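PDB 2QCV: 5-dehydro-2-deoxygluconokinase from Bacillus halodurans C-125, which probably phosphorylates 5-dehydro-2-deoxy-D-gluconate with ATP, a late step in the breakdown of myo-inositol to acetyl-CoA. Local coordinates for residues 170-175 with 199-204. Residues are numbered along the deposited sequence; the frame is centred on the assembly and turned at random.
Sequences VKVVFE and QSDIVI
V173, F174 and E175 pair in parallel register with I202, V203 and I204, joining two neighbouring strands in the buried middle of the large sheet. The ladder of backbone bonds runs from I202 N to V172 O, from F174 N to I202 O (2.8 Å) and from I204 N to F174 O (2.9 Å). Before the second strand begins, D201 extends the pairing with its side chain, OD2 standing where a strand carbonyl would accept V172 N. Its CG stands anti to the carbonyl carbon (chi1 -62°), which brings OD2 to V172 N at 2.8 Å in a nearly straight bond (174°) that uses the anti lone pair. D201 N meanwhile donates to V172 O, tilted slightly from the carbonyl plane, so this oxygen accepts two N-H groups, the other from I202. A water bridges D201 OD2 and V170 O. Without the carboxylate, as with an alanine here, V172 N would probably lose its acceptor and the water one of its two protein partners. K171 passes obliquely over D201 and I202, CG on D201 CB (3.6 Å) and CD on I202 CD1 (3.7 Å), while its NZ reaches on to a salt bridge with E235. On the sheet face shared by V173, I202 and I204, V173 CG2 lies 4.0 Å from I202 CD1, the two side chains pointing the same way, and V173 CG1 touches I204 CD1. On the other face, F174 CB meets S200 OG at 3.4 Å, a hydroxyl bonded to V196 O, and V203 CG1 lies obliquely to the F174 ring. Y193 meets the ring edge-to-face from helix 186-199, which lies in the connection between the strands. Strand 171-175, this helix and strand 202-206 thus form a beta-alpha-beta crossover of the Rossmann-like alpha/beta core found in PfkB (ribokinase-like) carbohydrate kinases.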
loop_
_atom_site.group_PDB
_atom_site.type_symbol
_atom_site.label_atom_id
_atom_site.label_comp_id
_atom_site.label_asym_id
_atom_site.label_seq_id
_atom_site.Cartn_x
_atom_site.Cartn_y
_atom_site.Cartn_z
ATOM N N VAL A 170 7.441 -4.133 37.121
ATOM C CA VAL A 170 6.065 -3.800 36.814
ATOM C C VAL A 170 5.425 -5.105 36.306
ATOM O O VAL A 170 5.913 -5.719 35.354
ATOM C CB VAL A 170 5.974 -2.700 35.763
ATOM C CG1 VAL A 170 4.514 -2.411 35.414
ATOM C CG2 VAL A 170 6.672 -1.418 36.277
ATOM N N LYS A 171 4.346 -5.531 36.953
ATOM C CA LYS A 171 3.683 -6.786 36.599
ATOM C C LYS A 171 2.984 -6.651 35.227
ATOM O O LYS A 171 2.225 -5.699 35.009
ATOM C CB LYS A 171 2.655 -7.141 37.663
ATOM C CG LYS A 171 2.151 -8.572 37.606
ATOM C CD LYS A 171 1.499 -9.043 38.944
ATOM C CE LYS A 171 2.406 -9.030 40.216
ATOM N NZ LYS A 171 3.545 -10.027 40.238
ATOM N N VAL A 172 3.218 -7.615 34.337
ATOM C CA VAL A 172 2.673 -7.599 32.955
ATOM C C VAL A 172 1.445 -8.474 32.935
ATOM O O VAL A 172 1.521 -9.673 33.256
ATOM C CB VAL A 172 3.722 -8.051 31.912
ATOM C CG1 VAL A 172 3.106 -8.181 30.470
ATOM C CG2 VAL A 172 4.921 -7.050 31.914
ATOM N N VAL A 173 0.324 -7.831 32.633
ATOM C CA VAL A 173 -0.960 -8.481 32.529
ATOM C C VAL A 173 -1.394 -8.496 31.073
ATOM O O VAL A 173 -1.549 -7.434 30.423
ATOM C CB VAL A 173 -2.055 -7.784 33.411
ATOM C CG1 VAL A 173 -3.388 -8.558 33.285
ATOM C CG2 VAL A 173 -1.626 -7.589 34.877
ATOM N N PHE A 174 -1.572 -9.700 30.534
ATOM C CA PHE A 174 -1.897 -9.868 29.120
ATOM C C PHE A 174 -3.361 -10.268 29.013
ATOM O O PHE A 174 -3.745 -11.356 29.449
ATOM C CB PHE A 174 -0.981 -10.944 28.503
ATOM C CG PHE A 174 -1.136 -11.142 27.003
ATOM C CD1 PHE A 174 -1.585 -10.134 26.126
ATOM C CD2 PHE A 174 -0.798 -12.380 26.456
ATOM C CE1 PHE A 174 -1.664 -10.395 24.761
ATOM C CE2 PHE A 174 -0.882 -12.631 25.095
ATOM C CZ PHE A 174 -1.339 -11.660 24.267
ATOM N N GLU A 175 -4.150 -9.368 28.417
ATOM C CA GLU A 175 -5.551 -9.599 28.154
ATOM C C GLU A 175 -5.702 -10.022 26.706
ATOM O O GLU A 175 -5.402 -9.256 25.788
ATOM C CB GLU A 175 -6.341 -8.328 28.475
ATOM C CG GLU A 175 -7.689 -8.587 29.096
ATOM C CD GLU A 175 -8.657 -9.210 28.157
ATOM O OE1 GLU A 175 -8.475 -9.084 26.935
ATOM O OE2 GLU A 175 -9.632 -9.799 28.638
ATOM N N GLN A 199 6.010 -14.320 28.196
ATOM C CA GLN A 199 6.736 -13.221 28.838
ATOM C C GLN A 199 5.952 -12.591 29.970
ATOM O O GLN A 199 6.491 -11.779 30.731
ATOM C CB GLN A 199 6.883 -12.049 27.864
ATOM C CG GLN A 199 7.582 -12.263 26.620
ATOM C CD GLN A 199 8.002 -10.941 26.041
ATOM O OE1 GLN A 199 8.808 -10.232 26.636
ATOM N NE2 GLN A 199 7.431 -10.577 24.916
ATOM N N SER A 200 4.660 -12.904 30.061
ATOM C CA SER A 200 3.744 -12.176 30.966
ATOM C C SER A 200 3.654 -12.816 32.342
ATOM O O SER A 200 3.938 -13.992 32.499
ATOM C CB SER A 200 2.341 -12.131 30.344
ATOM O OG SER A 200 2.375 -11.412 29.133
ATOM N N ASP A 201 3.202 -12.034 33.323
ATOM C CA ASP A 201 3.029 -12.488 34.699
ATOM C C ASP A 201 1.617 -13.017 34.963
ATOM O O ASP A 201 1.415 -14.003 35.683
ATOM C CB ASP A 201 3.357 -11.307 35.614
ATOM C CG ASP A 201 4.758 -10.859 35.448
ATOM O OD1 ASP A 201 5.650 -11.702 35.620
ATOM O OD2 ASP A 201 5.002 -9.692 35.112
ATOM N N ILE A 202 0.649 -12.357 34.347
ATOM C CA ILE A 202 -0.765 -12.733 34.449
ATOM C C ILE A 202 -1.341 -12.736 33.055
ATOM O O ILE A 202 -1.154 -11.770 32.301
ATOM C CB ILE A 202 -1.586 -11.729 35.338
ATOM C CG1 ILE A 202 -0.938 -11.575 36.724
ATOM C CG2 ILE A 202 -3.060 -12.166 35.408
ATOM C CD1 ILE A 202 -1.594 -10.495 37.643
ATOM N N VAL A 203 -2.062 -13.802 32.713
ATOM C CA VAL A 203 -2.723 -13.918 31.423
ATOM C C VAL A 203 -4.196 -14.193 31.642
ATOM O O VAL A 203 -4.539 -15.104 32.402
ATOM C CB VAL A 203 -2.101 -15.045 30.539
ATOM C CG1 VAL A 203 -2.676 -14.990 29.124
ATOM C CG2 VAL A 203 -0.573 -14.882 30.500
ATOM N N ILE A 204 -5.047 -13.379 31.006
ATOM C CA ILE A 204 -6.508 -13.441 31.180
ATOM C C ILE A 204 -7.150 -13.561 29.813
ATOM O O ILE A 204 -6.862 -12.750 28.951
ATOM C CB ILE A 204 -7.065 -12.166 31.838
ATOM C CG1 ILE A 204 -6.381 -11.905 33.188
ATOM C CG2 ILE A 204 -8.575 -12.296 32.008
ATOM C CD1 ILE A 204 -6.755 -10.555 33.836
HETATM O O HOH W 1 7.143 -8.169 35.557
#